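Local coordinates for protein pyridoxal kinase (Entamoeba histolytica, PDB 4S1H) that probably phosphorylates pyridoxal with ATP to give pyridoxal 5'-phosphate, as a magnesium-dependent pyridoxal kinase of the ribokinase clan, at residues M1-L6 against Q32-L37; F108-I113 against E132-A137; N185-L190 against I204-I209. One frame throughout, in Å; residues are numbered along the deposited sequence.

Interaction 1 of 3, residues M1-L6 against Q32-L37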
loop_
_atom_site.group_PDB
_atom_site.type_symbol
_atom_site.label_atom_id
_atom_site.label_comp_id
_atom_site.label_asym_id
_atom_site.label_seq_id
_atom_site.Cartn_x
_atom_site.Cartn_y
_atom_site.Cartn_z
ATOM N N MET A 1 -9.269 -5.074 -16.580
ATOM C CA MET A 1 -8.809 -4.729 -15.194
ATOM C C MET A 1 -9.979 -4.692 -14.211
ATOM O O MET A 1 -10.711 -3.702 -14.144
ATOM C CB MET A 1 -8.127 -3.358 -15.161
ATOM C CG MET A 1 -6.735 -3.284 -15.759
ATOM S SD MET A 1 -6.164 -1.563 -15.704
ATOM C CE MET A 1 -5.877 -1.344 -13.944
ATOM N N THR A 2 -10.143 -5.763 -13.449
ATOM C CA THR A 2 -11.173 -5.831 -12.411
ATOM C C THR A 2 -10.543 -6.153 -11.058
ATOM O O THR A 2 -9.606 -6.944 -10.975
ATOM C CB THR A 2 -12.205 -6.906 -12.741
ATOM O OG1 THR A 2 -11.555 -8.165 -12.832
ATOM C CG2 THR A 2 -12.877 -6.589 -14.112
ATOM N N ASN A 3 -11.083 -5.543 -10.016
ATOM C CA ASN A 3 -10.653 -5.836 -8.661
ATOM C C ASN A 3 -11.173 -7.204 -8.262
ATOM O O ASN A 3 -12.367 -7.436 -8.321
ATOM C CB ASN A 3 -11.192 -4.766 -7.718
ATOM C CG ASN A 3 -10.584 -3.408 -7.995
ATOM O OD1 ASN A 3 -9.369 -3.300 -8.110
ATOM N ND2 ASN A 3 -11.411 -2.383 -8.096
ATOM N N LYS A 4 -10.257 -8.090 -7.877
ATOM C CA LYS A 4 -10.608 -9.466 -7.502
ATOM C C LYS A 4 -10.712 -9.623 -5.990
ATOM O O LYS A 4 -11.441 -10.528 -5.514
ATOM C CB LYS A 4 -9.576 -10.413 -8.092
ATOM C CG LYS A 4 -9.882 -11.888 -7.852
ATOM C CD LYS A 4 -8.923 -12.814 -8.585
ATOM C CE LYS A 4 -9.166 -12.835 -10.083
ATOM N NZ LYS A 4 -8.429 -13.970 -10.701
ATOM N N VAL A 5 -9.959 -8.816 -5.232
ATOM C CA VAL A 5 -9.909 -8.906 -3.787
ATOM C C VAL A 5 -10.306 -7.594 -3.143
ATOM O O VAL A 5 -9.937 -6.534 -3.633
ATOM C CB VAL A 5 -8.475 -9.269 -3.278
ATOM C CG1 VAL A 5 -8.424 -9.396 -1.765
ATOM C CG2 VAL A 5 -7.988 -10.545 -3.962
ATOM N N LEU A 6 -11.019 -7.680 -2.025
ATOM C CA LEU A 6 -11.246 -6.525 -1.155
ATOM C C LEU A 6 -10.682 -6.882 0.192
ATOM O O LEU A 6 -11.004 -7.954 0.737
ATOM C CB LEU A 6 -12.726 -6.197 -1.051
ATOM C CG LEU A 6 -13.178 -5.262 0.051
ATOM C CD1 LEU A 6 -12.633 -3.859 -0.234
ATOM C CD2 LEU A 6 -14.698 -5.272 0.121
ATOM N N GLN A 32 -5.090 -7.930 -8.530
ATOM C CA GLN A 32 -5.651 -6.591 -8.415
ATOM C C GLN A 32 -6.618 -6.557 -7.230
ATOM O O GLN A 32 -7.554 -7.368 -7.157
ATOM C CB GLN A 32 -6.358 -6.184 -9.687
ATOM C CG GLN A 32 -6.822 -4.744 -9.604
ATOM C CD GLN A 32 -7.306 -4.181 -10.918
ATOM O OE1 GLN A 32 -6.662 -4.360 -11.950
ATOM N NE2 GLN A 32 -8.435 -3.480 -10.887
ATOM N N SER A 33 -6.375 -5.629 -6.302
ATOM C CA SER A 33 -7.080 -5.598 -5.011
ATOM C C SER A 33 -7.456 -4.181 -4.585
ATOM O O SER A 33 -6.795 -3.216 -4.983
ATOM C CB SER A 33 -6.198 -6.224 -3.946
ATOM O OG SER A 33 -5.802 -7.528 -4.352
ATOM N N ILE A 34 -8.525 -4.092 -3.811
ATOM C CA ILE A 34 -8.948 -2.889 -3.142
ATOM C C ILE A 34 -8.460 -2.976 -1.694
ATOM O O ILE A 34 -8.722 -3.968 -1.013
ATOM C CB ILE A 34 -10.485 -2.758 -3.163
ATOM C CG1 ILE A 34 -11.036 -2.772 -4.594
ATOM C CG2 ILE A 34 -10.916 -1.516 -2.402
ATOM C CD1 ILE A 34 -12.551 -2.928 -4.651
ATOM N N PHE A 35 -7.789 -1.927 -1.226
ATOM C CA PHE A 35 -7.253 -1.863 0.132
ATOM C C PHE A 35 -7.926 -0.738 0.914
ATOM O O PHE A 35 -7.534 0.450 0.808
ATOM C CB PHE A 35 -5.733 -1.698 0.141
ATOM C CG PHE A 35 -4.997 -2.764 -0.608
ATOM C CD1 PHE A 35 -4.759 -2.652 -1.987
ATOM C CD2 PHE A 35 -4.545 -3.910 0.050
ATOM C CE1 PHE A 35 -4.073 -3.654 -2.674
ATOM C CE2 PHE A 35 -3.833 -4.878 -0.650
ATOM C CZ PHE A 35 -3.634 -4.777 -2.005
ATOM N N VAL A 36 -8.981 -1.069 1.634
ATOM C CA VAL A 36 -9.674 -0.133 2.467
ATOM C C VAL A 36 -8.994 -0.139 3.832
ATOM O O VAL A 36 -8.838 -1.166 4.468
ATOM C CB VAL A 36 -11.175 -0.444 2.599
ATOM C CG1 VAL A 36 -11.834 0.545 3.546
ATOM C CG2 VAL A 36 -11.831 -0.435 1.232
ATOM N N LEU A 37 -8.576 1.004 4.299
ATOM C CA LEU A 37 -7.843 1.126 5.578
ATOM C C LEU A 37 -8.762 1.302 6.787
ATOM O O LEU A 37 -9.801 1.945 6.731
ATOM C CB LEU A 37 -6.854 2.303 5.510
ATOM C CG LEU A 37 -6.008 2.362 4.229
ATOM C CD1 LEU A 37 -5.036 3.533 4.361
ATOM C CD2 LEU A 37 -5.299 1.056 3.901
HETATM O O HOH W 1 -7.396 -1.357 -7.561
#
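Side-chain amides open this contact: NE2 of Q32 donates to OD1 of N3 over 2.9 Å. The acceptor lies in the amide plane of Q32, yet the donor stands well above the carbonyl plane of N3, because the two amides are turned 70° apart. A water that donates both to OD1 of N3 and to the backbone O of S33 gives OD1 of N3 a second partner, while ND2 of N3 bonds O of L72 and OG of S14 of the second subunit. Q32 reaches so far because CG lies anti to its backbone N (chi1 -175°) and the chain runs on extended, setting OE1 3.7 Å from CB of M1.

Just before the strands, O of Q32 grips N of K4 at 2.9 Å and, weakly, N of V5. Parallel pairing sets V5 beside S33 and L6 beside I34, tied by a nearly straight 2.8 Å bond from N of I34 to O of V5.

Apolar packing fills one face, where branched residues suit a buried sheet: CD1 of L6 meets CG2 of I34 at 3.6 Å and CG2 of V36 at 3.8 Å. Separately, CG1 of I34 packs against the amide of N3.

Strands 5-9 and 33-41 form a right-handed beta-alpha-beta unit with helix 18-28, which touches S33 and F35. Helix 57-69 packs against L6, I34 and V36 on the other face, and strand 78-81 continues the sheet beyond L6.

Interaction 2 of 3, residues F108-I113 against E132-A137. With MG (magnesium ion), chain D.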
loop_
_atom_site.group_PDB
_atom_site.type_symbol
_atom_site.label_atom_id
_atom_site.label_comp_id
_atom_site.label_asym_id
_atom_site.label_seq_id
_atom_site.Cartn_x
_atom_site.Cartn_y
_atom_site.Cartn_z
ATOM N N PHE A 108 -14.315 -15.642 1.844
ATOM C CA PHE A 108 -13.963 -14.689 2.888
ATOM C C PHE A 108 -13.014 -15.313 3.890
ATOM O O PHE A 108 -13.371 -16.274 4.591
ATOM C CB PHE A 108 -15.242 -14.163 3.524
ATOM C CG PHE A 108 -15.049 -13.284 4.744
ATOM C CD1 PHE A 108 -13.900 -12.513 4.953
ATOM C CD2 PHE A 108 -16.061 -13.236 5.710
ATOM C CE1 PHE A 108 -13.780 -11.710 6.080
ATOM C CE2 PHE A 108 -15.947 -12.400 6.800
ATOM C CZ PHE A 108 -14.811 -11.634 6.987
ATOM N N LEU A 109 -11.788 -14.815 3.904
ATOM C CA LEU A 109 -10.793 -15.131 4.917
ATOM C C LEU A 109 -10.839 -14.045 5.972
ATOM O O LEU A 109 -10.495 -12.889 5.703
ATOM C CB LEU A 109 -9.391 -15.219 4.290
ATOM C CG LEU A 109 -8.231 -15.694 5.187
ATOM C CD1 LEU A 109 -7.041 -16.052 4.311
ATOM C CD2 LEU A 109 -7.814 -14.691 6.235
ATOM N N CYS A 110 -11.252 -14.393 7.173
ATOM C CA CYS A 110 -11.291 -13.492 8.303
ATOM C C CYS A 110 -10.068 -13.755 9.159
ATOM O O CYS A 110 -9.899 -14.858 9.696
ATOM C CB CYS A 110 -12.579 -13.666 9.112
ATOM S SG CYS A 110 -12.718 -12.547 10.517
ATOM N N ASP A 111 -9.198 -12.773 9.270
ATOM C CA ASP A 111 -8.031 -12.879 10.139
ATOM C C ASP A 111 -8.313 -12.028 11.366
ATOM O O ASP A 111 -8.138 -10.816 11.333
ATOM C CB ASP A 111 -6.826 -12.320 9.381
ATOM C CG ASP A 111 -5.535 -12.589 10.055
ATOM O OD1 ASP A 111 -5.462 -13.541 10.861
ATOM O OD2 ASP A 111 -4.534 -11.892 9.715
ATOM N N PRO A 112 -8.797 -12.639 12.449
ATOM C CA PRO A 112 -9.135 -11.867 13.635
ATOM C C PRO A 112 -7.847 -11.402 14.304
ATOM O O PRO A 112 -6.996 -12.212 14.605
ATOM C CB PRO A 112 -9.906 -12.862 14.483
ATOM C CG PRO A 112 -9.381 -14.202 14.097
ATOM C CD PRO A 112 -8.889 -14.081 12.672
ATOM N N ILE A 113 -7.711 -10.100 14.495
ATOM C CA ILE A 113 -6.536 -9.505 15.131
ATOM C C ILE A 113 -6.981 -8.963 16.469
ATOM O O ILE A 113 -7.597 -7.909 16.575
ATOM C CB ILE A 113 -5.903 -8.370 14.301
ATOM C CG1 ILE A 113 -5.710 -8.814 12.854
ATOM C CG2 ILE A 113 -4.593 -7.921 14.936
ATOM C CD1 ILE A 113 -4.850 -10.043 12.676
ATOM N N GLU A 132 -19.070 -12.173 15.978
ATOM C CA GLU A 132 -20.125 -12.161 14.973
ATOM C C GLU A 132 -19.572 -12.171 13.565
ATOM O O GLU A 132 -20.058 -12.909 12.722
ATOM C CB GLU A 132 -21.074 -10.975 15.182
ATOM C CG GLU A 132 -21.943 -11.051 16.447
ATOM C CD GLU A 132 -22.742 -12.352 16.584
ATOM O OE1 GLU A 132 -23.379 -12.781 15.598
ATOM O OE2 GLU A 132 -22.727 -12.954 17.682
ATOM N N LEU A 133 -18.534 -11.383 13.317
ATOM C CA LEU A 133 -17.933 -11.358 11.980
ATOM C C LEU A 133 -17.418 -12.739 11.509
ATOM O O LEU A 133 -17.610 -13.122 10.383
ATOM C CB LEU A 133 -16.787 -10.323 11.921
ATOM C CG LEU A 133 -16.116 -10.142 10.555
ATOM C CD1 LEU A 133 -17.113 -9.746 9.478
ATOM C CD2 LEU A 133 -15.009 -9.117 10.655
ATOM N N ILE A 134 -16.773 -13.487 12.389
ATOM C CA ILE A 134 -16.184 -14.765 11.999
ATOM C C ILE A 134 -17.223 -15.756 11.471
ATOM O O ILE A 134 -16.884 -16.651 10.707
ATOM C CB ILE A 134 -15.341 -15.432 13.117
ATOM C CG1 ILE A 134 -16.152 -15.656 14.405
ATOM C CG2 ILE A 134 -14.086 -14.608 13.398
ATOM C CD1 ILE A 134 -15.499 -16.580 15.413
ATOM N N LYS A 135 -18.477 -15.596 11.867
ATOM C CA LYS A 135 -19.532 -16.514 11.464
ATOM C C LYS A 135 -19.823 -16.455 9.975
ATOM O O LYS A 135 -20.441 -17.378 9.445
ATOM C CB LYS A 135 -20.815 -16.273 12.260
ATOM C CG LYS A 135 -20.653 -16.523 13.750
ATOM C CD LYS A 135 -21.979 -16.364 14.473
ATOM C CE LYS A 135 -21.816 -16.550 15.962
ATOM N NZ LYS A 135 -23.104 -16.255 16.644
ATOM N N TYR A 136 -19.381 -15.384 9.303
ATOM C CA TYR A 136 -19.547 -15.258 7.873
ATOM C C TYR A 136 -18.356 -15.783 7.058
ATOM O O TYR A 136 -18.438 -15.861 5.850
ATOM C CB TYR A 136 -19.855 -13.789 7.518
ATOM C CG TYR A 136 -21.108 -13.284 8.223
ATOM C CD1 TYR A 136 -22.383 -13.480 7.674
ATOM C CD2 TYR A 136 -21.025 -12.670 9.463
ATOM C CE1 TYR A 136 -23.527 -13.041 8.332
ATOM C CE2 TYR A 136 -22.158 -12.233 10.129
ATOM C CZ TYR A 136 -23.409 -12.419 9.568
ATOM O OH TYR A 136 -24.524 -11.965 10.250
ATOM N N ALA A 137 -17.268 -16.165 7.719
ATOM C CA ALA A 137 -16.029 -16.546 7.048
ATOM C C ALA A 137 -16.016 -17.958 6.503
ATOM O O ALA A 137 -16.573 -18.896 7.100
ATOM C CB ALA A 137 -14.845 -16.351 7.993
HETATM MG MG MG D . -4.005 -14.377 11.939
HETATM O O HOH W 2 -2.688 -12.621 11.649
HETATM O O HOH W 3 -4.691 -13.559 13.601
HETATM O O HOH W 4 -3.036 -15.165 9.990
HETATM O O HOH W 5 -2.511 -15.363 12.942
#
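F108 lays its ring against the 132-137 segment, which carries the last part of helix 124-133, and the ring can be followed atom by atom. From CB, CG departs anti to the backbone N (chi1 173°) and comes within 4.1 Å of CA of A137. CD2 comes 3.5 Å from the backbone O of Y136, which lies at the ring edge near its plane. The next atom, CE2, has CB of Y136 and CD1 of L133 nearby, the latter at the ring edge, and CZ ends the ring 3.9 Å from that same CD1. The methyl of A137 sits over one face of the ring. Phenylalanine suits the place because a flat, apolar ring can offer its edge to a carbonyl and a leucine while its face takes a methyl; alanine suits its own because the two backbones come close, their CA atoms at F108 and A137 only 5.0 Å apart.

Two residues along, C110 turns to the same side. Its CB meets CB of A137 at 3.7 Å, and SG, carried anti to the backbone N, lies 3.8 Å from CG2 of I134 and 4.1 Å from CD2 of L133. A small, weakly polar thiol fits among these branched chains.

D111 points the other way, and its OD1 binds the magnesium ion at 2.0 Å. Four waters and the O of T141 complete the six ligands; one of these waters lies within hydrogen-bonding distance of OD2 of D111, another donates to O of P112. The chemistry is therefore divided: no hydrogen bond joins the two segments, whose hold is largely apolar, while metal ligation falls to the carboxylate of D111, whose side chain leaves on the side away from the 132-137 segment.

Interaction 3 of 3, residues N185-L190 against I204-I209. With ADP (adenosine-5'-diphosphate), chain C.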
loop_
_atom_site.group_PDB
_atom_site.type_symbol
_atom_site.label_atom_id
_atom_site.label_comp_id
_atom_site.label_asym_id
_atom_site.label_seq_id
_atom_site.Cartn_x
_atom_site.Cartn_y
_atom_site.Cartn_z
ATOM N N ASN A 185 9.915 -25.591 22.237
ATOM C CA ASN A 185 10.562 -24.573 21.381
ATOM C C ASN A 185 10.106 -24.666 19.928
ATOM O O ASN A 185 10.808 -24.206 19.009
ATOM C CB ASN A 185 12.082 -24.695 21.438
ATOM C CG ASN A 185 12.634 -24.530 22.840
ATOM O OD1 ASN A 185 11.962 -24.006 23.735
ATOM N ND2 ASN A 185 13.875 -24.961 23.035
ATOM N N ASP A 186 8.942 -25.285 19.730
ATOM C CA ASP A 186 8.276 -25.281 18.456
ATOM C C ASP A 186 6.997 -24.484 18.559
ATOM O O ASP A 186 6.477 -24.200 19.639
ATOM C CB ASP A 186 7.952 -26.705 17.992
ATOM C CG ASP A 186 9.194 -27.566 17.864
ATOM O OD1 ASP A 186 10.106 -27.181 17.090
ATOM O OD2 ASP A 186 9.259 -28.614 18.547
ATOM N N ILE A 187 6.525 -24.134 17.381
ATOM C CA ILE A 187 5.226 -23.567 17.144
ATOM C C ILE A 187 4.479 -24.647 16.376
ATOM O O ILE A 187 4.948 -25.093 15.316
ATOM C CB ILE A 187 5.403 -22.288 16.271
ATOM C CG1 ILE A 187 6.097 -21.187 17.097
ATOM C CG2 ILE A 187 4.074 -21.797 15.699
ATOM C CD1 ILE A 187 6.531 -19.993 16.258
ATOM N N ILE A 188 3.291 -25.035 16.842
ATOM C CA ILE A 188 2.406 -25.908 16.055
ATOM C C ILE A 188 1.300 -25.110 15.414
ATOM O O ILE A 188 0.687 -24.266 16.058
ATOM C CB ILE A 188 1.740 -27.009 16.903
ATOM C CG1 ILE A 188 2.770 -27.671 17.774
ATOM C CG2 ILE A 188 1.029 -27.996 15.983
ATOM C CD1 ILE A 188 3.972 -28.229 17.046
ATOM N N LEU A 189 1.095 -25.350 14.118
ATOM C CA LEU A 189 -0.032 -24.862 13.385
ATOM C C LEU A 189 -1.021 -26.009 13.273
ATOM O O LEU A 189 -0.611 -27.136 13.037
ATOM C CB LEU A 189 0.426 -24.357 12.010
ATOM C CG LEU A 189 -0.613 -23.999 10.965
ATOM C CD1 LEU A 189 -0.120 -22.799 10.136
ATOM C CD2 LEU A 189 -0.932 -25.186 10.071
ATOM N N LEU A 190 -2.302 -25.721 13.477
ATOM C CA LEU A 190 -3.379 -26.694 13.346
ATOM C C LEU A 190 -4.358 -26.225 12.269
ATOM O O LEU A 190 -4.746 -25.033 12.242
ATOM C CB LEU A 190 -4.096 -26.864 14.680
ATOM C CG LEU A 190 -5.451 -27.583 14.645
ATOM C CD1 LEU A 190 -5.288 -29.072 14.376
ATOM C CD2 LEU A 190 -6.160 -27.320 15.958
ATOM N N ILE A 204 1.381 -28.776 11.481
ATOM C CA ILE A 204 2.731 -28.547 11.004
ATOM C C ILE A 204 3.525 -28.054 12.198
ATOM O O ILE A 204 3.062 -27.148 12.920
ATOM C CB ILE A 204 2.775 -27.449 9.907
ATOM C CG1 ILE A 204 1.875 -27.836 8.723
ATOM C CG2 ILE A 204 4.213 -27.173 9.454
ATOM C CD1 ILE A 204 1.847 -26.863 7.565
ATOM N N LYS A 205 4.709 -28.643 12.386
ATOM C CA LYS A 205 5.639 -28.260 13.459
ATOM C C LYS A 205 6.713 -27.318 12.880
ATOM O O LYS A 205 7.393 -27.666 11.911
ATOM C CB LYS A 205 6.268 -29.499 14.085
ATOM C CG LYS A 205 7.120 -29.198 15.306
ATOM C CD LYS A 205 7.812 -30.439 15.851
ATOM C CE LYS A 205 6.888 -31.552 16.225
ATOM N NZ LYS A 205 5.783 -31.157 17.125
ATOM N N ILE A 206 6.848 -26.147 13.494
ATOM C CA ILE A 206 7.762 -25.097 13.036
ATOM C C ILE A 206 8.754 -24.760 14.161
ATOM O O ILE A 206 8.324 -24.385 15.237
ATOM C CB ILE A 206 6.971 -23.834 12.705
ATOM C CG1 ILE A 206 5.939 -24.146 11.606
ATOM C CG2 ILE A 206 7.905 -22.701 12.276
ATOM C CD1 ILE A 206 4.647 -23.362 11.727
ATOM N N PRO A 207 10.073 -24.852 13.896
ATOM C CA PRO A 207 11.032 -24.487 14.963
ATOM C C PRO A 207 10.965 -23.015 15.234
ATOM O O PRO A 207 10.890 -22.243 14.272
ATOM C CB PRO A 207 12.395 -24.856 14.365
ATOM C CG PRO A 207 12.100 -25.868 13.311
ATOM C CD PRO A 207 10.753 -25.482 12.743
ATOM N N ARG A 208 10.922 -22.615 16.498
ATOM C CA ARG A 208 10.841 -21.190 16.815
ATOM C C ARG A 208 12.170 -20.508 16.498
ATOM O O ARG A 208 13.232 -21.026 16.841
ATOM C CB ARG A 208 10.488 -20.950 18.288
ATOM C CG ARG A 208 10.114 -19.490 18.552
ATOM C CD ARG A 208 9.917 -19.221 20.054
ATOM N NE ARG A 208 8.598 -19.603 20.539
ATOM C CZ ARG A 208 7.460 -18.996 20.204
ATOM N NH1 ARG A 208 7.446 -17.972 19.350
ATOM N NH2 ARG A 208 6.312 -19.428 20.719
ATOM N N ILE A 209 12.094 -19.360 15.845
ATOM C CA ILE A 209 13.232 -18.481 15.627
ATOM C C ILE A 209 13.146 -17.436 16.732
ATOM O O ILE A 209 12.071 -16.910 17.002
ATOM C CB ILE A 209 13.151 -17.805 14.240
ATOM C CG1 ILE A 209 13.248 -18.860 13.130
ATOM C CG2 ILE A 209 14.235 -16.746 14.106
ATOM C CD1 ILE A 209 12.932 -18.347 11.739
HETATM P PB ADP C . 0.339 -13.466 14.706
HETATM O O1B ADP C . 0.646 -13.740 16.161
HETATM O O2B ADP C . 1.054 -12.241 14.162
HETATM O O3B ADP C . -1.129 -13.559 14.430
HETATM P PA ADP C . 1.723 -16.001 14.441
HETATM O O1A ADP C . 0.713 -17.107 14.586
HETATM O O2A ADP C . 2.557 -15.611 15.616
HETATM O O3A ADP C . 0.984 -14.676 13.870
HETATM O "O5'" ADP C . 2.701 -16.326 13.239
HETATM C "C5'" ADP C . 2.272 -16.643 11.931
HETATM C "C4'" ADP C . 3.286 -17.593 11.359
HETATM O "O4'" ADP C . 4.572 -16.972 11.367
HETATM C "C3'" ADP C . 3.424 -18.847 12.214
HETATM O "O3'" ADP C . 2.520 -19.870 11.783
HETATM C "C2'" ADP C . 4.867 -19.201 12.026
HETATM O "O2'" ADP C . 5.025 -19.945 10.826
HETATM C "C1'" ADP C . 5.567 -17.865 11.845
HETATM N N9 ADP C . 6.202 -17.318 13.067
HETATM C C8 ADP C . 5.787 -16.334 13.876
HETATM N N7 ADP C . 6.671 -16.104 14.879
HETATM C C5 ADP C . 7.686 -16.961 14.699
HETATM C C6 ADP C . 8.969 -17.255 15.381
HETATM N N6 ADP C . 9.310 -16.560 16.486
HETATM N N1 ADP C . 9.737 -18.237 14.864
HETATM C C2 ADP C . 9.378 -18.937 13.751
HETATM N N3 ADP C . 8.230 -18.712 13.080
HETATM C C4 ADP C . 7.372 -17.754 13.505
#
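I187, R208 and I206 carry the contact in an antiparallel beta hairpin, strands 186-193 and 202-207, that lines the ADP pocket. I187 and I206 form a hydrogen-bonded pair: N of I187 donates to O of I206 at 2.8 Å in the carbonyl plane, and N of I206 returns a bond of equal length to O of I187. Their beta-branched side chains share the nucleotide face of the sheet, where apolar bulk suits a flat base. CD1 of I187 lies 3.6 Å from C5 of the adenine, and CD1 of I206 is as far from O2' of the ribose.

R208 crosses I187 at about a right angle, the isoleucine's CG1 and CD1 lying over one guanidinium face. A bend at chi3 (-82°) brings the group back over I187, and the backbone N of R208 donates to O of N185 at 3.0 Å. On the far face of the sheet, CD1 of I188 meets the folded chain of K205, whose methylenes pack on I188 while its charged end suits an exposed place.

The segment then delivers I209 to the base: its N donates to N1 of ADP at 2.8 Å, while N6 of ADP donates to O of I209.

Interactions 1 and 2 are buried contacts on one mixed sheet, their nearest atoms about 7 Å apart, whereas interaction 3 belongs to a separate antiparallel sheet across the centre of the chain from interaction 1 and is only partly buried. Their chemistry follows their places. Interaction 1 joins neighbouring parallel strands through backbone and amide bonds together with side-chain packing, in contact with the second subunit, whose Y11 hydroxyl bonds the backbone O of F35. Interaction 2 sets a strand against a helix end largely by apolar packing, with no hydrogen bond. Interaction 3 combines paired backbone bonds with side-chain packing. The last two converge on the reaction components: 108-113 supplies a magnesium ligand, while 204-209 holds the adenine.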